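Local atomic coordinates of fiber protein (Human adenovirus 16, PDB entry 3CNC), a protein that forms the trimeric knob at the tip of the adenovirus fiber and probably attaches the virus to the host-cell receptor CD46. Residues A[73-78]-A[201-206]; A[97-102]-A[125-130]; A[88-93]-A[104-109]; A[135-140]-A[148-153]. All blocks are in the same frame, centred on the assembly; numbering follows the deposited sequence.

The first segment, 73-78, follows strand 63-72, and interaction 1 joins it to 201-206, closing a long loop that holds the other three contacts. Next along the chain comes strand 85-94, whose residues 88-93 meet 104-109 in interaction 3. Before that turn is complete, 97-102 has set out toward 125-130, joining the loop after strand 85-94 to the loop after strand 118-119, so interactions 2 and 3 cross, and they touch: Ile101 N lies 2.8 Å from Ala93 O. Interaction 4 (135-140 with 148-153) opens after both have closed. Interactions 3 and 4 sit at the outermost strands of the four-stranded sheet, 85-94 and 151-159, while interaction 1 reaches interaction 3 through Leu206 packed on Ile88.

Interaction 1. Residues A[73-78]-A[201-206]; sequences ASEYTN and TTEVTL
The side chain of Asn78 overlaps the backbone of Val204 to Leu206, its CB 3.4 Å from Val204 O and its CG 3.7 Å from Thr205 CA. Its CG stands beside the backbone N (chi1 -61°), which carries OD1 toward the neighbouring segment, where it accepts a nearly straight hydrogen bond from Leu206 N (3.0 Å). The donor sits above the amide plane, 38° out of it. An asparagine suits this place because its short amide can stand in for a backbone carbonyl. The main chain adds a weak bond, Val204 N to Asn78 O, and Glu203 CA brings a CH toward the same oxygen. Glu203 then extends alongside, CG 3.7 Å from Asn78 CB, and crosses Glu75 at about a right angle. The two carboxylates are nearly parallel, with Glu75 OE1 4.1 Å from Glu203 OE2; these like charges probably disfavour each other, though both residues are exposed to solvent. On the inner side, Leu206 CD2 packs 3.7 Å from Thr77 O, and its side chain also reaches Phe81. Asn78 is held in place by a compact turn in which Ser74 O accepts from Asn78 N (2.7 Å) and from Thr77 OG1. Ser74 OG takes Thr77 N at 3.2 Å, the ST motif that shapes this loop between two strands of the fiber knob's beta fold.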
loop_
_atom_site.group_PDB
_atom_site.type_symbol
_atom_site.label_atom_id
_atom_site.label_comp_id
_atom_site.label_asym_id
_atom_site.label_seq_id
_atom_site.Cartn_x
_atom_site.Cartn_y
_atom_site.Cartn_z
ATOM N N ALA A 73 -5.707 1.045 25.711
ATOM C CA ALA A 73 -5.437 1.922 26.847
ATOM C C ALA A 73 -6.385 1.678 28.041
ATOM O O ALA A 73 -6.739 2.604 28.778
ATOM C CB ALA A 73 -5.519 3.372 26.398
ATOM N N SER A 74 -6.798 0.429 28.221
ATOM C CA SER A 74 -7.687 0.077 29.319
ATOM C C SER A 74 -7.734 -1.428 29.498
ATOM O O SER A 74 -7.460 -2.193 28.562
ATOM C CB SER A 74 -9.109 0.594 29.064
ATOM O OG SER A 74 -9.796 -0.221 28.130
ATOM N N GLU A 75 -8.092 -1.849 30.705
ATOM C CA GLU A 75 -8.186 -3.268 31.018
ATOM C C GLU A 75 -9.138 -3.967 30.043
ATOM O O GLU A 75 -8.919 -5.121 29.658
ATOM C CB GLU A 75 -8.665 -3.446 32.460
ATOM C CG GLU A 75 -8.572 -4.867 32.974
ATOM C CD GLU A 75 -8.638 -4.939 34.485
ATOM O OE1 GLU A 75 -8.590 -6.062 35.026
ATOM O OE2 GLU A 75 -8.732 -3.871 35.133
ATOM N N TYR A 76 -10.190 -3.266 29.630
ATOM C CA TYR A 76 -11.135 -3.853 28.690
ATOM C C TYR A 76 -10.484 -4.140 27.341
ATOM O O TYR A 76 -10.503 -5.282 26.872
ATOM C CB TYR A 76 -12.348 -2.943 28.472
ATOM C CG TYR A 76 -13.282 -3.484 27.409
ATOM C CD1 TYR A 76 -13.408 -2.848 26.176
ATOM C CD2 TYR A 76 -13.999 -4.665 27.617
ATOM C CE1 TYR A 76 -14.223 -3.373 25.175
ATOM C CE2 TYR A 76 -14.815 -5.199 26.623
ATOM C CZ TYR A 76 -14.922 -4.547 25.405
ATOM O OH TYR A 76 -15.729 -5.061 24.417
ATOM N N THR A 77 -9.917 -3.107 26.717
ATOM C CA THR A 77 -9.280 -3.282 25.416
ATOM C C THR A 77 -8.100 -4.233 25.527
ATOM O O THR A 77 -7.897 -5.083 24.656
ATOM C CB THR A 77 -8.755 -1.937 24.805
ATOM O OG1 THR A 77 -7.631 -1.456 25.562
ATOM C CG2 THR A 77 -9.857 -0.883 24.790
ATOM N N ASN A 78 -7.334 -4.110 26.606
ATOM C CA ASN A 78 -6.159 -4.954 26.766
ATOM C C ASN A 78 -6.457 -6.373 27.233
ATOM O O ASN A 78 -5.558 -7.142 27.555
ATOM C CB ASN A 78 -5.146 -4.255 27.676
ATOM C CG ASN A 78 -4.677 -2.920 27.087
ATOM O OD1 ASN A 78 -4.606 -2.764 25.865
ATOM N ND2 ASN A 78 -4.355 -1.962 27.950
ATOM N N THR A 201 -3.379 -14.581 27.489
ATOM C CA THR A 201 -3.959 -15.184 28.684
ATOM C C THR A 201 -3.917 -14.129 29.782
ATOM O O THR A 201 -4.636 -14.209 30.774
ATOM C CB THR A 201 -3.143 -16.422 29.134
ATOM O OG1 THR A 201 -3.606 -17.580 28.432
ATOM C CG2 THR A 201 -3.279 -16.652 30.629
ATOM N N THR A 202 -3.064 -13.130 29.581
ATOM C CA THR A 202 -2.894 -12.050 30.536
ATOM C C THR A 202 -3.363 -10.758 29.896
ATOM O O THR A 202 -3.649 -10.721 28.704
ATOM C CB THR A 202 -1.414 -11.878 30.897
ATOM O OG1 THR A 202 -0.821 -13.167 31.080
ATOM C CG2 THR A 202 -1.264 -11.066 32.178
ATOM N N GLU A 203 -3.458 -9.700 30.692
ATOM C CA GLU A 203 -3.843 -8.408 30.155
ATOM C C GLU A 203 -2.580 -7.875 29.465
ATOM O O GLU A 203 -1.581 -7.584 30.123
ATOM C CB GLU A 203 -4.277 -7.463 31.277
ATOM C CG GLU A 203 -4.468 -6.030 30.823
ATOM C CD GLU A 203 -4.769 -5.076 31.965
ATOM O OE1 GLU A 203 -4.796 -3.847 31.725
ATOM O OE2 GLU A 203 -4.983 -5.548 33.103
ATOM N N VAL A 204 -2.622 -7.779 28.139
ATOM C CA VAL A 204 -1.482 -7.291 27.360
ATOM C C VAL A 204 -1.951 -6.160 26.454
ATOM O O VAL A 204 -3.031 -6.242 25.872
ATOM C CB VAL A 204 -0.893 -8.409 26.468
ATOM C CG1 VAL A 204 0.473 -7.991 25.937
ATOM C CG2 VAL A 204 -0.795 -9.705 27.254
ATOM N N THR A 205 -1.143 -5.111 26.329
ATOM C CA THR A 205 -1.516 -3.980 25.481
ATOM C C THR A 205 -1.858 -4.384 24.048
ATOM O O THR A 205 -1.047 -4.982 23.342
ATOM C CB THR A 205 -0.410 -2.927 25.425
ATOM O OG1 THR A 205 -0.231 -2.363 26.727
ATOM C CG2 THR A 205 -0.794 -1.814 24.448
ATOM N N LEU A 206 -3.071 -4.045 23.632
ATOM C CA LEU A 206 -3.557 -4.368 22.293
ATOM C C LEU A 206 -2.930 -3.432 21.255
ATOM O O LEU A 206 -3.130 -2.218 21.289
ATOM C CB LEU A 206 -5.089 -4.263 22.264
ATOM C CG LEU A 206 -5.818 -4.236 20.920
ATOM C CD1 LEU A 206 -5.470 -5.461 20.116
ATOM C CD2 LEU A 206 -7.315 -4.176 21.163
#

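Interaction 2. Residues A[97-102]-A[125-130]; sequences TGQIIT and TSAKGF
Gln99 folds back toward Ser126 and Ala127 because its CG lies beside the backbone N (chi1 -51°) and its chain bends again about the CB-CG bond (chi2 -68°), turning CD back. This curl places NE2 4.1 Å from Ala127 N and gives it a weak hydrogen bond to the carbonyl oxygen of Thr97. That same oxygen is the focus of the contact: Ala127 N donates to it at 2.7 Å and almost straight on, although the donor is tilted 31° from the carbonyl plane. Ser126 CA also directs a CH toward Thr97 O, at 3.3 Å. Gly98 suits its position twice over. Its backbone takes a positive phi, and its lack of a side chain lets the main chain around Lys128 pass close, with the two CA atoms 4.5 Å apart. Ala127 is small enough for its CB to rest 3.8 Å from Gly98 O, and it also touches Leu30 of strand 29-31. In the second segment, Ser126 OG accepts Lys128 N at 3.2 Å in an ST turn, which leads into the short 3-10 segment 128-130; Phe130 N then bonds back to Ala127 O. The first loop is steadied by Asp95, whose OD1 receives Thr97 N and Gln99 N, while Gln99 OE1 has a weak bond from Asn110. The chemistry is therefore that of two loops joined mainly through main-chain polarity: one carbonyl oxygen gathers a strong backbone donor, a weak amide donor and a CH, and small residues permit the close approach.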
loop_
_atom_site.group_PDB
_atom_site.type_symbol
_atom_site.label_atom_id
_atom_site.label_comp_id
_atom_site.label_asym_id
_atom_site.label_seq_id
_atom_site.Cartn_x
_atom_site.Cartn_y
_atom_site.Cartn_z
ATOM N N THR A 97 -17.990 19.737 6.296
ATOM C CA THR A 97 -16.677 20.363 6.129
ATOM C C THR A 97 -15.540 19.425 6.518
ATOM O O THR A 97 -14.403 19.857 6.711
ATOM C CB THR A 97 -16.530 21.664 6.939
ATOM O OG1 THR A 97 -16.757 21.401 8.329
ATOM C CG2 THR A 97 -17.508 22.709 6.440
ATOM N N GLY A 98 -15.850 18.139 6.635
ATOM C CA GLY A 98 -14.827 17.165 6.973
ATOM C C GLY A 98 -14.390 17.148 8.422
ATOM O O GLY A 98 -13.344 16.588 8.744
ATOM N N GLN A 99 -15.177 17.766 9.297
ATOM C CA GLN A 99 -14.871 17.798 10.723
ATOM C C GLN A 99 -15.521 16.570 11.370
ATOM O O GLN A 99 -16.647 16.192 11.014
ATOM C CB GLN A 99 -15.456 19.059 11.369
ATOM C CG GLN A 99 -15.117 20.360 10.667
ATOM C CD GLN A 99 -13.651 20.717 10.773
ATOM O OE1 GLN A 99 -13.111 20.832 11.871
ATOM N NE2 GLN A 99 -12.999 20.900 9.631
ATOM N N ILE A 100 -14.819 15.946 12.310
ATOM C CA ILE A 100 -15.359 14.783 13.009
ATOM C C ILE A 100 -16.576 15.158 13.858
ATOM O O ILE A 100 -16.594 16.200 14.516
ATOM C CB ILE A 100 -14.294 14.151 13.944
ATOM C CG1 ILE A 100 -13.357 13.250 13.142
ATOM C CG2 ILE A 100 -14.958 13.347 15.037
ATOM C CD1 ILE A 100 -14.025 11.971 12.630
ATOM N N ILE A 101 -17.610 14.327 13.825
ATOM C CA ILE A 101 -18.782 14.578 14.653
ATOM C C ILE A 101 -18.596 13.574 15.790
ATOM O O ILE A 101 -18.915 12.397 15.658
ATOM C CB ILE A 101 -20.096 14.306 13.892
ATOM C CG1 ILE A 101 -20.225 15.286 12.711
ATOM C CG2 ILE A 101 -21.283 14.470 14.843
ATOM C CD1 ILE A 101 -21.363 14.966 11.739
ATOM N N THR A 102 -18.052 14.055 16.900
ATOM C CA THR A 102 -17.744 13.202 18.045
ATOM C C THR A 102 -18.833 12.327 18.649
ATOM O O THR A 102 -18.591 11.151 18.913
ATOM C CB THR A 102 -17.093 14.025 19.175
ATOM O OG1 THR A 102 -17.933 15.139 19.503
ATOM C CG2 THR A 102 -15.728 14.550 18.730
ATOM N N THR A 125 -10.794 25.340 8.642
ATOM C CA THR A 125 -11.848 25.787 7.758
ATOM C C THR A 125 -11.885 24.782 6.621
ATOM O O THR A 125 -11.186 24.919 5.617
ATOM C CB THR A 125 -11.580 27.187 7.206
ATOM O OG1 THR A 125 -11.424 28.101 8.294
ATOM C CG2 THR A 125 -12.749 27.646 6.341
ATOM N N SER A 126 -12.683 23.743 6.823
ATOM C CA SER A 126 -12.866 22.680 5.852
ATOM C C SER A 126 -11.681 21.758 5.588
ATOM O O SER A 126 -10.571 22.184 5.260
ATOM C CB SER A 126 -13.355 23.244 4.516
ATOM O OG SER A 126 -13.612 22.182 3.613
ATOM N N ALA A 127 -11.968 20.474 5.735
ATOM C CA ALA A 127 -11.026 19.398 5.507
ATOM C C ALA A 127 -11.783 18.492 4.528
ATOM O O ALA A 127 -11.551 17.284 4.460
ATOM C CB ALA A 127 -10.758 18.664 6.822
ATOM N N LYS A 128 -12.704 19.107 3.782
ATOM C CA LYS A 128 -13.540 18.401 2.816
ATOM C C LYS A 128 -12.700 17.624 1.820
ATOM O O LYS A 128 -13.047 16.504 1.436
ATOM C CB LYS A 128 -14.438 19.388 2.072
ATOM C CG LYS A 128 -15.504 18.727 1.214
ATOM C CD LYS A 128 -16.197 19.756 0.348
ATOM C CE LYS A 128 -16.973 19.092 -0.778
ATOM N NZ LYS A 128 -16.989 19.945 -2.003
ATOM N N GLY A 129 -11.587 18.224 1.415
ATOM C CA GLY A 129 -10.704 17.572 0.474
ATOM C C GLY A 129 -10.087 16.266 0.949
ATOM O O GLY A 129 -9.444 15.570 0.161
ATOM N N PHE A 130 -10.265 15.929 2.226
ATOM C CA PHE A 130 -9.707 14.691 2.781
ATOM C C PHE A 130 -10.737 13.573 2.860
ATOM O O PHE A 130 -10.396 12.429 3.158
ATOM C CB PHE A 130 -9.161 14.926 4.196
ATOM C CG PHE A 130 -7.926 15.771 4.243
ATOM C CD1 PHE A 130 -8.012 17.145 4.435
ATOM C CD2 PHE A 130 -6.668 15.188 4.086
ATOM C CE1 PHE A 130 -6.842 17.941 4.472
ATOM C CE2 PHE A 130 -5.504 15.959 4.119
ATOM C CZ PHE A 130 -5.589 17.338 4.313
#

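Interaction 3. Residues A[88-93]-A[104-109]; sequences IDVNLA and LSSLKS
Ser106 reaches into the edge of the strand at Val90 and Asn91. Its CB lies 3.7 Å from Asn91 N and close to Val90 CG1; one bond further, OG accepts a hydrogen bond from Asn91 N (2.9 Å, 168° at the hydrogen) and comes 3.5 Å from Val90 CA. The hydroxyl stands beside the backbone N of its own residue (chi1 -57°), and Ser106 thereby faces Asn91 with a donor and an acceptor together: its backbone N binds Asn91 O at 2.9 Å, in the carbonyl plane. Ser105 repeats the device two residues along the strand. Its OG takes Ala93 N at 3.0 Å, while its proton goes to Ile101 O. Serine suits both sites, since a short hydroxyl can replace the carbonyl that a true neighbouring strand would offer. Here 104-109 forms no regular strand; the part from 104 to 107 turns across the strand edge, 115° from the direction of 89-93. Apolar groups fill in around the bonds: Ala93 CB meets Leu104 CB at 4.0 Å, and Leu92 CD1 approaches Leu107 CB. Leu92 also touches Leu55, and Leu107 touches Leu53, both of strand 51-60 in the opposing sheet. Lys108 NZ turns back to Ser105 O (3.0 Å) and also bonds Thr102 O, bracing the bend. Strand 85-94 pairs on its other side with strand 185-194, so this largely buried contact gives partners to backbone groups of Asn91 and Ala93 on an outermost strand, using serine hydroxyls as local acceptors without adding a regular strand.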
loop_
_atom_site.group_PDB
_atom_site.type_symbol
_atom_site.label_atom_id
_atom_site.label_comp_id
_atom_site.label_asym_id
_atom_site.label_seq_id
_atom_site.Cartn_x
_atom_site.Cartn_y
_atom_site.Cartn_z
ATOM N N ILE A 88 -13.127 -5.607 16.330
ATOM C CA ILE A 88 -13.006 -4.247 16.829
ATOM C C ILE A 88 -13.500 -3.270 15.764
ATOM O O ILE A 88 -13.200 -3.415 14.579
ATOM C CB ILE A 88 -11.548 -3.936 17.169
ATOM C CG1 ILE A 88 -11.054 -4.954 18.198
ATOM C CG2 ILE A 88 -11.415 -2.500 17.667
ATOM C CD1 ILE A 88 -9.572 -4.931 18.397
ATOM N N ASP A 89 -14.260 -2.272 16.194
ATOM C CA ASP A 89 -14.804 -1.289 15.271
ATOM C C ASP A 89 -14.458 0.107 15.682
ATOM O O ASP A 89 -14.477 0.442 16.863
ATOM C CB ASP A 89 -16.330 -1.379 15.206
ATOM C CG ASP A 89 -16.818 -2.549 14.390
ATOM O OD1 ASP A 89 -16.530 -2.593 13.179
ATOM O OD2 ASP A 89 -17.500 -3.422 14.959
ATOM N N VAL A 90 -14.142 0.928 14.694
ATOM C CA VAL A 90 -13.855 2.325 14.922
ATOM C C VAL A 90 -14.652 2.985 13.812
ATOM O O VAL A 90 -14.367 2.793 12.631
ATOM C CB VAL A 90 -12.359 2.643 14.764
ATOM C CG1 VAL A 90 -12.145 4.143 14.779
ATOM C CG2 VAL A 90 -11.572 1.991 15.893
ATOM N N ASN A 91 -15.679 3.732 14.188
ATOM C CA ASN A 91 -16.512 4.388 13.196
ATOM C C ASN A 91 -16.219 5.877 13.209
ATOM O O ASN A 91 -16.046 6.471 14.272
ATOM C CB ASN A 91 -17.992 4.129 13.504
ATOM C CG ASN A 91 -18.274 2.661 13.802
ATOM O OD1 ASN A 91 -17.901 1.766 13.033
ATOM N ND2 ASN A 91 -18.937 2.409 14.927
ATOM N N LEU A 92 -16.155 6.471 12.024
ATOM C CA LEU A 92 -15.877 7.899 11.887
ATOM C C LEU A 92 -16.950 8.585 11.040
ATOM O O LEU A 92 -17.232 8.166 9.906
ATOM C CB LEU A 92 -14.504 8.096 11.239
ATOM C CG LEU A 92 -13.241 8.176 12.106
ATOM C CD1 LEU A 92 -13.270 7.158 13.212
ATOM C CD2 LEU A 92 -12.023 7.983 11.214
ATOM N N ALA A 93 -17.556 9.629 11.598
ATOM C CA ALA A 93 -18.588 10.379 10.893
ATOM C C ALA A 93 -18.160 11.842 10.825
ATOM O O ALA A 93 -17.772 12.430 11.833
ATOM C CB ALA A 93 -19.930 10.239 11.617
ATOM N N LEU A 104 -21.083 10.892 17.339
ATOM C CA LEU A 104 -21.420 9.815 16.410
ATOM C C LEU A 104 -20.212 8.931 16.112
ATOM O O LEU A 104 -20.359 7.815 15.606
ATOM C CB LEU A 104 -21.949 10.383 15.085
ATOM C CG LEU A 104 -23.366 10.960 14.987
ATOM C CD1 LEU A 104 -23.568 11.586 13.612
ATOM C CD2 LEU A 104 -24.398 9.864 15.233
ATOM N N SER A 105 -19.023 9.426 16.442
ATOM C CA SER A 105 -17.786 8.696 16.154
ATOM C C SER A 105 -17.070 8.063 17.341
ATOM O O SER A 105 -17.195 8.517 18.479
ATOM C CB SER A 105 -16.806 9.633 15.440
ATOM O OG SER A 105 -17.484 10.410 14.462
ATOM N N SER A 106 -16.309 7.010 17.059
ATOM C CA SER A 106 -15.536 6.338 18.088
ATOM C C SER A 106 -14.425 7.283 18.540
ATOM O O SER A 106 -14.009 7.231 19.693
ATOM C CB SER A 106 -14.915 5.058 17.547
ATOM O OG SER A 106 -15.902 4.196 17.026
ATOM N N LEU A 107 -13.952 8.134 17.625
ATOM C CA LEU A 107 -12.896 9.109 17.916
ATOM C C LEU A 107 -13.505 10.319 18.627
ATOM O O LEU A 107 -14.432 10.943 18.115
ATOM C CB LEU A 107 -12.216 9.556 16.617
ATOM C CG LEU A 107 -11.037 10.533 16.707
ATOM C CD1 LEU A 107 -9.870 9.899 17.467
ATOM C CD2 LEU A 107 -10.610 10.923 15.294
ATOM N N LYS A 108 -12.974 10.665 19.797
ATOM C CA LYS A 108 -13.534 11.768 20.574
ATOM C C LYS A 108 -12.856 13.122 20.503
ATOM O O LYS A 108 -13.282 14.061 21.166
ATOM C CB LYS A 108 -13.679 11.349 22.036
ATOM C CG LYS A 108 -14.501 10.082 22.215
ATOM C CD LYS A 108 -15.894 10.213 21.596
ATOM C CE LYS A 108 -16.704 8.925 21.781
ATOM N NZ LYS A 108 -18.110 9.053 21.282
ATOM N N SER A 109 -11.791 13.235 19.724
ATOM C CA SER A 109 -11.135 14.523 19.559
ATOM C C SER A 109 -11.008 14.711 18.049
ATOM O O SER A 109 -10.674 13.765 17.329
ATOM C CB SER A 109 -9.767 14.541 20.254
ATOM O OG SER A 109 -9.048 13.352 20.012
#

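Interaction 4. Residues A[135-140]-A[148-153]; sequences TAYPFI and NEDYIY
This is a buried packing contact beside the subunit interface of the trimeric knob, where the loop 135-140 folds against the 3-10 turn 148-150 that leads into strand 151-159, an outermost strand of the four-stranded sheet. Tyr137 and Pro138 meet Glu149 and Asp150, largely by setting oxygens against CH groups. Asp150 brings its carboxylate across with CG beside the backbone N (chi1 -73°), so that OD1 settles over the Tyr137-Pro138 link, 3.2 Å from Tyr137 CA and 3.4 Å from Pro138 CD. Proline suits this place because its ring carries CH groups right next to the peptide nitrogen, where they can face the carboxylate. Glu149 crosses the proline ring at about a right angle, its bent chain placing OE1 4.1 Å from Pro138 CD; the same oxygen makes a salt bridge with Lys35 of the second subunit. That lysine also has a weak bond to Ala136 O, which draws the loop and the turn toward one charge. Tyr137 serves both subunits. Its hydroxyl is hydrogen-bonded to Ile216 N in strand 211-216 of its own chain and to Tyr67 OH of the second subunit, while its side chain touches Leu174 and Tyr215. An aromatic of this length can span from the loop to the interface and still be packed along its sides. Ala136 CB covers one face, 3.8 Å above the ring centre, and at the ring's edge, in its plane, Glu149 O lies 3.4 Å from Tyr137 CD2.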
loop_
_atom_site.group_PDB
_atom_site.type_symbol
_atom_site.label_atom_id
_atom_site.label_comp_id
_atom_site.label_asym_id
_atom_site.label_seq_id
_atom_site.Cartn_x
_atom_site.Cartn_y
_atom_site.Cartn_z
ATOM N N THR A 135 -18.827 10.467 -5.148
ATOM C CA THR A 135 -19.064 10.026 -6.518
ATOM C C THR A 135 -18.557 8.585 -6.625
ATOM O O THR A 135 -19.246 7.716 -7.158
ATOM C CB THR A 135 -18.307 10.885 -7.584
ATOM O OG1 THR A 135 -18.631 12.273 -7.428
ATOM C CG2 THR A 135 -18.714 10.463 -8.984
ATOM N N ALA A 136 -17.359 8.329 -6.106
ATOM C CA ALA A 136 -16.781 6.984 -6.159
ATOM C C ALA A 136 -17.417 6.048 -5.140
ATOM O O ALA A 136 -17.681 4.879 -5.430
ATOM C CB ALA A 136 -15.266 7.042 -5.912
ATOM N N TYR A 137 -17.646 6.562 -3.939
ATOM C CA TYR A 137 -18.231 5.765 -2.871
ATOM C C TYR A 137 -19.520 6.457 -2.433
ATOM O O TYR A 137 -19.508 7.324 -1.567
ATOM C CB TYR A 137 -17.233 5.675 -1.722
ATOM C CG TYR A 137 -15.796 5.463 -2.187
ATOM C CD1 TYR A 137 -14.839 6.472 -2.057
ATOM C CD2 TYR A 137 -15.405 4.260 -2.759
ATOM C CE1 TYR A 137 -13.517 6.271 -2.487
ATOM C CE2 TYR A 137 -14.101 4.047 -3.195
ATOM C CZ TYR A 137 -13.162 5.047 -3.058
ATOM O OH TYR A 137 -11.881 4.816 -3.499
ATOM N N PRO A 138 -20.654 6.073 -3.035
ATOM C CA PRO A 138 -21.964 6.663 -2.729
ATOM C C PRO A 138 -22.624 6.159 -1.459
ATOM O O PRO A 138 -22.258 5.119 -0.921
ATOM C CB PRO A 138 -22.819 6.307 -3.958
ATOM C CG PRO A 138 -21.832 5.739 -4.984
ATOM C CD PRO A 138 -20.776 5.088 -4.121
ATOM N N PHE A 139 -23.604 6.922 -0.989
ATOM C CA PHE A 139 -24.374 6.538 0.178
ATOM C C PHE A 139 -25.566 5.687 -0.276
ATOM O O PHE A 139 -26.043 5.824 -1.415
ATOM C CB PHE A 139 -24.882 7.775 0.920
ATOM C CG PHE A 139 -23.849 8.419 1.812
ATOM C CD1 PHE A 139 -23.088 9.494 1.360
ATOM C CD2 PHE A 139 -23.652 7.954 3.113
ATOM C CE1 PHE A 139 -22.147 10.100 2.193
ATOM C CE2 PHE A 139 -22.715 8.554 3.953
ATOM C CZ PHE A 139 -21.961 9.631 3.493
ATOM N N ILE A 140 -26.023 4.795 0.601
ATOM C CA ILE A 140 -27.178 3.945 0.303
ATOM C C ILE A 140 -28.389 4.836 0.055
ATOM O O ILE A 140 -28.704 5.705 0.874
ATOM C CB ILE A 140 -27.515 3.027 1.478
ATOM C CG1 ILE A 140 -26.446 1.948 1.611
ATOM C CG2 ILE A 140 -28.906 2.434 1.285
ATOM C CD1 ILE A 140 -26.597 1.117 2.850
ATOM N N ASN A 148 -21.244 -2.534 -2.788
ATOM C CA ASN A 148 -19.997 -3.181 -2.415
ATOM C C ASN A 148 -18.722 -2.467 -2.854
ATOM O O ASN A 148 -17.631 -2.883 -2.460
ATOM C CB ASN A 148 -19.987 -4.629 -2.915
ATOM C CG ASN A 148 -20.942 -5.520 -2.130
ATOM O OD1 ASN A 148 -21.446 -5.127 -1.068
ATOM N ND2 ASN A 148 -21.182 -6.727 -2.637
ATOM N N GLU A 149 -18.843 -1.410 -3.660
ATOM C CA GLU A 149 -17.665 -0.639 -4.101
ATOM C C GLU A 149 -17.224 0.273 -2.960
ATOM O O GLU A 149 -16.217 0.980 -3.069
ATOM C CB GLU A 149 -17.979 0.278 -5.289
ATOM C CG GLU A 149 -19.085 -0.186 -6.181
ATOM C CD GLU A 149 -20.462 0.247 -5.702
ATOM O OE1 GLU A 149 -20.861 1.398 -5.978
ATOM O OE2 GLU A 149 -21.140 -0.571 -5.053
ATOM N N ASP A 150 -18.006 0.296 -1.887
ATOM C CA ASP A 150 -17.682 1.137 -0.743
ATOM C C ASP A 150 -16.766 0.451 0.254
ATOM O O ASP A 150 -16.501 0.999 1.321
ATOM C CB ASP A 150 -18.961 1.586 -0.037
ATOM C CG ASP A 150 -19.734 2.634 -0.831
ATOM O OD1 ASP A 150 -19.334 2.945 -1.976
ATOM O OD2 ASP A 150 -20.746 3.149 -0.308
ATOM N N TYR A 151 -16.262 -0.731 -0.097
ATOM C CA TYR A 151 -15.399 -1.473 0.816
ATOM C C TYR A 151 -13.959 -1.720 0.378
ATOM O O TYR A 151 -13.680 -2.008 -0.791
ATOM C CB TYR A 151 -15.996 -2.850 1.127
ATOM C CG TYR A 151 -17.364 -2.854 1.751
ATOM C CD1 TYR A 151 -18.494 -3.180 0.998
ATOM C CD2 TYR A 151 -17.530 -2.580 3.110
ATOM C CE1 TYR A 151 -19.761 -3.241 1.583
ATOM C CE2 TYR A 151 -18.787 -2.638 3.709
ATOM C CZ TYR A 151 -19.899 -2.972 2.942
ATOM O OH TYR A 151 -21.133 -3.062 3.542
ATOM N N ILE A 152 -13.051 -1.637 1.346
ATOM C CA ILE A 152 -11.644 -1.919 1.117
ATOM C C ILE A 152 -11.333 -3.045 2.100
ATOM O O ILE A 152 -11.671 -2.945 3.286
ATOM C CB ILE A 152 -10.729 -0.704 1.466
ATOM C CG1 ILE A 152 -10.924 0.435 0.464
ATOM C CG2 ILE A 152 -9.283 -1.138 1.475
ATOM C CD1 ILE A 152 -10.250 1.750 0.887
ATOM N N TYR A 153 -10.720 -4.119 1.615
ATOM C CA TYR A 153 -10.342 -5.225 2.479
ATOM C C TYR A 153 -8.822 -5.343 2.472
ATOM O O TYR A 153 -8.167 -5.041 1.469
ATOM C CB TYR A 153 -10.972 -6.541 2.012
ATOM C CG TYR A 153 -12.463 -6.447 1.799
ATOM C CD1 TYR A 153 -12.983 -6.074 0.558
ATOM C CD2 TYR A 153 -13.357 -6.688 2.846
ATOM C CE1 TYR A 153 -14.356 -5.938 0.362
ATOM C CE2 TYR A 153 -14.740 -6.557 2.662
ATOM C CZ TYR A 153 -15.229 -6.181 1.414
ATOM O OH TYR A 153 -16.579 -6.048 1.205
#